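Local coordinates for protein putative aldehyde dehydrogenase (Burkholderia cenocepacia, PDB 4YWE) that probably oxidises aldehydes with NAD or NADP as the electron acceptor, at residues Ala273-Leu278 with Val307-Thr312; Ala301-Leu306 with Leu375-Pro380. All coordinates share one frame; numbering follows the deposited sequence.

Contact 1. Residues Ala273-Leu278 with Val307-Thr312; sequences AALPVL and VERLAT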
ATOM      1  N   ALA A 273     -26.912 -25.920  -2.630  1.00 26.82           N
ATOM      2  CA  ALA A 273     -25.978 -25.006  -3.274  1.00 27.24           C
ATOM      3  C   ALA A 273     -24.586 -25.620  -3.362  1.00 25.80           C
ATOM      4  O   ALA A 273     -23.832 -25.341  -4.293  1.00 28.20           O
ATOM      5  CB  ALA A 273     -25.929 -23.683  -2.523  1.00 31.48           C
ATOM      6  N   ALA A 274     -24.253 -26.460  -2.389  1.00 22.76           N
ATOM      7  CA  ALA A 274     -22.927 -27.061  -2.314  1.00 22.17           C
ATOM      8  C   ALA A 274     -22.752 -28.192  -3.325  1.00 26.40           C
ATOM      9  O   ALA A 274     -21.697 -28.316  -3.944  1.00 29.12           O
ATOM     10  CB  ALA A 274     -22.661 -27.570  -0.907  1.00 17.50           C
ATOM     11  N   LEU A 275     -23.794 -29.005  -3.485  1.00 28.31           N
ATOM     12  CA  LEU A 275     -23.735 -30.211  -4.314  1.00 27.56           C
ATOM     13  C   LEU A 275     -23.184 -29.999  -5.734  1.00 24.32           C
ATOM     14  O   LEU A 275     -22.281 -30.728  -6.145  1.00 19.33           O
ATOM     15  CB  LEU A 275     -25.121 -30.862  -4.398  1.00 31.07           C
ATOM     16  CG  LEU A 275     -25.223 -32.117  -5.265  1.00 33.80           C
ATOM     17  CD1 LEU A 275     -24.299 -33.206  -4.740  1.00 33.98           C
ATOM     18  CD2 LEU A 275     -26.660 -32.614  -5.328  1.00 37.92           C
ATOM     19  N   PRO A 276     -23.712 -29.014  -6.489  1.00 25.93           N
ATOM     20  CA  PRO A 276     -23.162 -28.882  -7.843  1.00 23.33           C
ATOM     21  C   PRO A 276     -21.720 -28.386  -7.852  1.00 23.27           C
ATOM     22  O   PRO A 276     -20.953 -28.762  -8.738  1.00 21.35           O
ATOM     23  CB  PRO A 276     -24.093 -27.860  -8.501  1.00 26.83           C
ATOM     24  CG  PRO A 276     -24.611 -27.051  -7.375  1.00 29.22           C
ATOM     25  CD  PRO A 276     -24.759 -28.009  -6.229  1.00 29.84           C
ATOM     26  N   VAL A 277     -21.358 -27.558  -6.877  1.00 23.85           N
ATOM     27  CA  VAL A 277     -20.007 -27.022  -6.796  1.00 15.94           C
ATOM     28  C   VAL A 277     -19.029 -28.122  -6.393  1.00 20.88           C
ATOM     29  O   VAL A 277     -17.900 -28.167  -6.879  1.00 22.25           O
ATOM     30  CB  VAL A 277     -19.933 -25.837  -5.818  1.00 18.84           C
ATOM     31  CG1 VAL A 277     -18.536 -25.236  -5.820  1.00 15.03           C
ATOM     32  CG2 VAL A 277     -20.966 -24.782  -6.189  1.00 18.92           C
ATOM     33  N   LEU A 278     -19.470 -29.013  -5.508  1.00 18.40           N
ATOM     34  CA  LEU A 278     -18.652 -30.150  -5.093  1.00 17.75           C
ATOM     35  C   LEU A 278     -18.304 -31.038  -6.284  1.00 19.44           C
ATOM     36  O   LEU A 278     -17.219 -31.615  -6.347  1.00 22.31           O
ATOM     37  CB  LEU A 278     -19.371 -30.980  -4.025  1.00 16.11           C
ATOM     38  CG  LEU A 278     -19.606 -30.342  -2.655  1.00 17.92           C
ATOM     39  CD1 LEU A 278     -20.367 -31.294  -1.744  1.00 16.73           C
ATOM     40  CD2 LEU A 278     -18.290 -29.923  -2.023  1.00 19.24           C
ATOM     41  N   VAL A 307     -23.243 -38.095   0.740  1.00 22.70           N
ATOM     42  CA  VAL A 307     -22.611 -39.108  -0.100  1.00 21.80           C
ATOM     43  C   VAL A 307     -23.621 -39.665  -1.098  1.00 23.04           C
ATOM     44  O   VAL A 307     -23.307 -39.852  -2.275  1.00 22.58           O
ATOM     45  CB  VAL A 307     -21.993 -40.237   0.751  1.00 20.19           C
ATOM     46  CG1 VAL A 307     -21.695 -41.458  -0.108  1.00 21.16           C
ATOM     47  CG2 VAL A 307     -20.728 -39.747   1.439  1.00 19.52           C
ATOM     48  N   GLU A 308     -24.840 -39.915  -0.627  1.00 21.41           N
ATOM     49  CA  GLU A 308     -25.900 -40.435  -1.485  1.00 27.54           C
ATOM     50  C   GLU A 308     -26.260 -39.436  -2.584  1.00 26.17           C
ATOM     51  O   GLU A 308     -26.547 -39.824  -3.717  1.00 26.43           O
ATOM     52  CB  GLU A 308     -27.140 -40.780  -0.658  1.00 30.67           C
ATOM     53  N   ARG A 309     -26.245 -38.150  -2.245  1.00 27.13           N
ATOM     54  CA  ARG A 309     -26.529 -37.107  -3.226  1.00 28.67           C
ATOM     55  C   ARG A 309     -25.356 -36.942  -4.186  1.00 26.39           C
ATOM     56  O   ARG A 309     -25.546 -36.656  -5.368  1.00 28.37           O
ATOM     57  CB  ARG A 309     -26.846 -35.781  -2.530  1.00 32.13           C
ATOM     58  CG  ARG A 309     -28.086 -35.833  -1.651  1.00 35.67           C
ATOM     59  CD  ARG A 309     -28.358 -34.503  -0.964  1.00 35.20           C
ATOM     60  NE  ARG A 309     -28.702 -33.448  -1.913  1.00 33.82           N
ATOM     61  CZ  ARG A 309     -29.260 -32.291  -1.570  1.00 32.59           C
ATOM     62  NH1 ARG A 309     -29.545 -32.040  -0.300  1.00 33.21           N
ATOM     63  NH2 ARG A 309     -29.539 -31.386  -2.499  1.00 31.10           N
ATOM     64  N   LEU A 310     -24.142 -37.126  -3.675  1.00 20.02           N
ATOM     65  CA  LEU A 310     -22.954 -37.097  -4.520  1.00 23.53           C
ATOM     66  C   LEU A 310     -22.937 -38.321  -5.430  1.00 24.99           C
ATOM     67  O   LEU A 310     -22.505 -38.247  -6.580  1.00 19.62           O
ATOM     68  CB  LEU A 310     -21.679 -37.042  -3.673  1.00 23.44           C
ATOM     69  CG  LEU A 310     -21.324 -35.711  -3.005  1.00 24.12           C
ATOM     70  CD1 LEU A 310     -20.175 -35.895  -2.024  1.00 25.35           C
ATOM     71  CD2 LEU A 310     -20.969 -34.667  -4.047  1.00 19.63           C
ATOM     72  N   ALA A 311     -23.418 -39.444  -4.904  1.00 20.45           N
ATOM     73  CA  ALA A 311     -23.479 -40.686  -5.668  1.00 21.12           C
ATOM     74  C   ALA A 311     -24.453 -40.568  -6.836  1.00 26.43           C
ATOM     75  O   ALA A 311     -24.128 -40.935  -7.965  1.00 28.02           O
ATOM     76  CB  ALA A 311     -23.873 -41.844  -4.764  1.00 21.54           C
ATOM     77  N   THR A 312     -25.647 -40.056  -6.556  1.00 21.97           N
ATOM     78  CA  THR A 312     -26.658 -39.858  -7.588  1.00 26.96           C
ATOM     79  C   THR A 312     -26.146 -38.904  -8.664  1.00 24.72           C
ATOM     80  O   THR A 312     -26.362 -39.124  -9.857  1.00 27.35           O
ATOM     81  CB  THR A 312     -27.971 -39.306  -6.995  1.00 24.54           C
ATOM     82  OG1 THR A 312     -28.471 -40.215  -6.008  1.00 23.71           O
ATOM     83  CG2 THR A 312     -29.017 -39.123  -8.083  1.00 26.22           C
TER
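Leu-275 and Leu-310 bring together helices 271-283 and 303-315, two helices packed on the mixed sheet of the alpha/beta catalytic domain of the aldehyde dehydrogenase fold. The short helical segments approach to 10.4 Å between axes and cross at -50°, an open spacing bridged by long side chains; consistent with this, the two segments together bury just 202 Å². The tight part lies toward the sheet. There the CD1 methyl of Leu-275 reaches the CD2 methyl of Leu-310 at 3.7 Å, the two side chains running past one another in opposite directions. With CG opposite the backbone N, the Leu-275 chi1 of 178° points the branch toward the other helix. Leu-310 CD2 also lies 4.0 Å from Leu-278 CB, and here the side chains cross at about a right angle. One methyl of Leu-310 is thus received between two leucines a turn apart on the partner helix. Trp-422 of strand 418-422 touches Leu-278, and Leu-375 of strand 374-376 touches Leu-310, so the leucine cluster continues onto the sheet.

The outer side is looser and polar. Arg-309, partly exposed, bends at chi3 (66°) and runs at a slant across Leu-275, so that its NE stands 4.1 Å from Leu-275 CD2. The guanidinium is paired with Asp-272, in the first turn of helix 271-283, whose OD1 forms a salt bridge with NH2, adding an ionic tie between the helices. Leu-275 CD1, for its part, rests 3.7 Å from the backbone carbonyl O of Arg-309.

Contact 2. Residues Ala301-Leu306 with Leu375-Pro380; sequences AVYEPL and LLRDVP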
ATOM      1  N   ALA A 301     -23.008 -35.971  10.840  1.00 24.91           N
ATOM      2  CA  ALA A 301     -24.462 -35.845  10.819  1.00 26.87           C
ATOM      3  C   ALA A 301     -25.037 -35.886   9.404  1.00 29.70           C
ATOM      4  O   ALA A 301     -26.142 -36.384   9.193  1.00 34.32           O
ATOM      5  CB  ALA A 301     -24.885 -34.562  11.518  1.00 27.60           C
ATOM      6  N   VAL A 302     -24.288 -35.363   8.437  1.00 28.83           N
ATOM      7  CA  VAL A 302     -24.771 -35.305   7.062  1.00 26.71           C
ATOM      8  C   VAL A 302     -23.855 -36.068   6.109  1.00 24.82           C
ATOM      9  O   VAL A 302     -23.925 -35.879   4.895  1.00 21.70           O
ATOM     10  CB  VAL A 302     -24.931 -33.845   6.597  1.00 27.17           C
ATOM     11  CG1 VAL A 302     -26.008 -33.143   7.411  1.00 30.31           C
ATOM     12  CG2 VAL A 302     -23.608 -33.104   6.699  1.00 24.46           C
ATOM     13  N   TYR A 303     -23.006 -36.932   6.657  1.00 25.70           N
ATOM     14  CA  TYR A 303     -22.066 -37.700   5.844  1.00 26.32           C
ATOM     15  C   TYR A 303     -22.789 -38.612   4.857  1.00 25.88           C
ATOM     16  O   TYR A 303     -22.610 -38.491   3.647  1.00 25.32           O
ATOM     17  CB  TYR A 303     -21.130 -38.525   6.733  1.00 25.29           C
ATOM     18  CG  TYR A 303     -20.202 -39.441   5.963  1.00 24.97           C
ATOM     19  CD1 TYR A 303     -19.236 -38.925   5.106  1.00 23.21           C
ATOM     20  CD2 TYR A 303     -20.288 -40.821   6.097  1.00 24.62           C
ATOM     21  CE1 TYR A 303     -18.385 -39.759   4.401  1.00 19.11           C
ATOM     22  CE2 TYR A 303     -19.441 -41.663   5.398  1.00 22.95           C
ATOM     23  CZ  TYR A 303     -18.492 -41.127   4.551  1.00 23.38           C
ATOM     24  OH  TYR A 303     -17.650 -41.963   3.852  1.00 19.58           O
ATOM     25  N   GLU A 304     -23.610 -39.518   5.378  1.00 28.32           N
ATOM     26  CA  GLU A 304     -24.356 -40.453   4.536  1.00 26.12           C
ATOM     27  C   GLU A 304     -25.360 -39.773   3.586  1.00 27.22           C
ATOM     28  O   GLU A 304     -25.465 -40.176   2.427  1.00 25.91           O
ATOM     29  CB  GLU A 304     -25.080 -41.486   5.407  1.00 25.04           C
ATOM     30  CG  GLU A 304     -24.152 -42.365   6.235  1.00 25.57           C
ATOM     31  CD  GLU A 304     -23.389 -43.376   5.396  1.00 27.17           C
ATOM     32  OE1 GLU A 304     -23.762 -43.589   4.224  1.00 29.02           O
ATOM     33  OE2 GLU A 304     -22.413 -43.960   5.911  1.00 25.19           O
ATOM     34  N   PRO A 305     -26.110 -38.756   4.061  1.00 29.02           N
ATOM     35  CA  PRO A 305     -26.997 -38.089   3.098  1.00 29.09           C
ATOM     36  C   PRO A 305     -26.266 -37.398   1.943  1.00 24.93           C
ATOM     37  O   PRO A 305     -26.730 -37.471   0.806  1.00 28.02           O
ATOM     38  CB  PRO A 305     -27.729 -37.056   3.959  1.00 28.81           C
ATOM     39  CG  PRO A 305     -27.720 -37.637   5.320  1.00 26.66           C
ATOM     40  CD  PRO A 305     -26.393 -38.319   5.442  1.00 28.57           C
ATOM     41  N   LEU A 306     -25.146 -36.742   2.227  1.00 22.65           N
ATOM     42  CA  LEU A 306     -24.419 -36.012   1.193  1.00 22.70           C
ATOM     43  C   LEU A 306     -23.719 -36.965   0.225  1.00 24.12           C
ATOM     44  O   LEU A 306     -23.613 -36.678  -0.968  1.00 22.56           O
ATOM     45  CB  LEU A 306     -23.404 -35.056   1.821  1.00 21.46           C
ATOM     46  CG  LEU A 306     -22.624 -34.166   0.851  1.00 23.31           C
ATOM     47  CD1 LEU A 306     -23.574 -33.397  -0.057  1.00 24.89           C
ATOM     48  CD2 LEU A 306     -21.716 -33.207   1.606  1.00 23.59           C
ATOM     49  N   LEU A 375     -16.543 -41.656  -7.526  1.00 20.07           N
ATOM     50  CA  LEU A 375     -16.767 -41.243  -6.147  1.00 20.96           C
ATOM     51  C   LEU A 375     -16.504 -42.399  -5.193  1.00 23.11           C
ATOM     52  O   LEU A 375     -17.225 -43.397  -5.203  1.00 24.65           O
ATOM     53  CB  LEU A 375     -18.195 -40.731  -5.961  1.00 22.63           C
ATOM     54  CG  LEU A 375     -18.605 -40.456  -4.513  1.00 18.52           C
ATOM     55  CD1 LEU A 375     -17.831 -39.276  -3.938  1.00 17.75           C
ATOM     56  CD2 LEU A 375     -20.101 -40.224  -4.415  1.00 19.07           C
ATOM     57  N   LEU A 376     -15.470 -42.261  -4.370  1.00 23.31           N
ATOM     58  CA  LEU A 376     -15.141 -43.287  -3.388  1.00 18.51           C
ATOM     59  C   LEU A 376     -15.407 -42.783  -1.974  1.00 18.41           C
ATOM     60  O   LEU A 376     -15.223 -41.601  -1.680  1.00 21.71           O
ATOM     61  CB  LEU A 376     -13.682 -43.732  -3.531  1.00 22.87           C
ATOM     62  CG  LEU A 376     -13.358 -44.580  -4.765  1.00 26.79           C
ATOM     63  CD1 LEU A 376     -13.099 -43.713  -5.993  1.00 29.13           C
ATOM     64  CD2 LEU A 376     -12.180 -45.501  -4.495  1.00 26.77           C
ATOM     65  N   ARG A 377     -15.839 -43.688  -1.103  1.00 19.02           N
ATOM     66  CA  ARG A 377     -16.250 -43.318   0.245  1.00 19.11           C
ATOM     67  C   ARG A 377     -15.445 -44.049   1.310  1.00 22.28           C
ATOM     68  O   ARG A 377     -14.773 -45.040   1.021  1.00 21.03           O
ATOM     69  CB  ARG A 377     -17.739 -43.607   0.440  1.00 22.99           C
ATOM     70  CG  ARG A 377     -18.124 -45.051   0.158  1.00 26.38           C
ATOM     71  CD  ARG A 377     -19.516 -45.358   0.676  1.00 26.39           C
ATOM     72  NE  ARG A 377     -19.610 -45.128   2.114  1.00 27.52           N
ATOM     73  CZ  ARG A 377     -20.739 -44.843   2.751  1.00 29.03           C
ATOM     74  NH1 ARG A 377     -21.877 -44.749   2.077  1.00 31.52           N
ATOM     75  NH2 ARG A 377     -20.731 -44.648   4.062  1.00 27.73           N
ATOM     76  N   ASP A 378     -15.526 -43.547   2.541  1.00 23.19           N
ATOM     77  CA  ASP A 378     -14.863 -44.152   3.694  1.00 22.58           C
ATOM     78  C   ASP A 378     -13.362 -44.272   3.466  1.00 19.25           C
ATOM     79  O   ASP A 378     -12.723 -45.208   3.943  1.00 21.17           O
ATOM     80  CB  ASP A 378     -15.465 -45.526   3.998  1.00 26.00           C
ATOM     81  CG  ASP A 378     -16.971 -45.477   4.166  1.00 25.75           C
ATOM     82  OD1 ASP A 378     -17.467 -44.550   4.839  1.00 25.53           O
ATOM     83  OD2 ASP A 378     -17.661 -46.360   3.615  1.00 26.72           O
ATOM     84  N   VAL A 379     -12.808 -43.316   2.727  1.00 19.87           N
ATOM     85  CA  VAL A 379     -11.390 -43.316   2.400  1.00 20.27           C
ATOM     86  C   VAL A 379     -10.560 -43.023   3.643  1.00 24.24           C
ATOM     87  O   VAL A 379     -10.725 -41.976   4.269  1.00 17.77           O
ATOM     88  CB  VAL A 379     -11.077 -42.297   1.292  1.00 19.60           C
ATOM     89  CG1 VAL A 379      -9.595 -42.320   0.955  1.00 20.00           C
ATOM     90  CG2 VAL A 379     -11.918 -42.579   0.053  1.00 17.79           C
ATOM     91  N   PRO A 380      -9.664 -43.952   4.007  1.00 23.20           N
ATOM     92  CA  PRO A 380      -8.740 -43.708   5.118  1.00 20.14           C
ATOM     93  C   PRO A 380      -7.867 -42.490   4.843  1.00 22.47           C
ATOM     94  O   PRO A 380      -7.334 -42.367   3.741  1.00 24.94           O
ATOM     95  CB  PRO A 380      -7.898 -44.988   5.171  1.00 19.94           C
ATOM     96  CG  PRO A 380      -8.731 -46.027   4.488  1.00 21.40           C
ATOM     97  CD  PRO A 380      -9.484 -45.290   3.419  1.00 21.58           C
TER
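The first turn of helix 303-315, with Val-302 at its N-cap position, faces the loop that leaves strand 374-376, and the backbones stay well apart, the nearest CA atoms being those of Glu-304 and Arg-377 at 9.6 Å. Side chains span the gap as a salt-bridge network. Arg-377 grips the Glu-304 carboxylate end-on: NH2 gives a 2.6 Å bond to OE2 and NH1 a 3.1 Å bond to OE1, both on the syn side, with the two flat groups turned 31° apart. A bend in the arginine at chi3 (-59°) lets NE turn back to Asp-378 OD2 at 2.8 Å, so two carboxylates border the guanidinium and would offset its charge. Tyr-303 adds a neutral link. Its OH donates to Asp-378 OD1 at 2.8 Å, from above the carboxylate plane, while its CE2 lies 3.5 Å from Arg-377 NH2, ring and guanidinium nearly perpendicular (88°). Tyr-303 is buried, whereas Glu-304 and Asp-378 are exposed, which places the ionic part at the surface. Within the catalytic domain, Tyr-303 packs on Arg-399 of strand 394-400, Arg-377 touches Val-307 one helical turn on, and backbone bonds from Leu-376 and Val-379 join the loop to strand 394-400.

Overall arrangement
Contacts 1 and 2 share helix 303-315, and their centres lie 11 Å apart. Contact 2 uses its first turn and contact 1 the turns that follow, so the same helix meets helix 271-283, the end of strand 374-376 and the loop after it. Leu-375 joins them directly: its CD2 is 3.4 Å from the backbone N of Ala-311. A second touch is made by Val-307 CG1, 4.0 Å from Arg-377 NH1. One interface is mainly leucine packing, the other mainly ionic. Contact 1 lies away from the metal sites and from the predicted active-site Glu-256; in contact 2 the Asp-378 side chain is about 11 Å from that of Asp-350, a calcium-binding residue whose ion is absent from this chain.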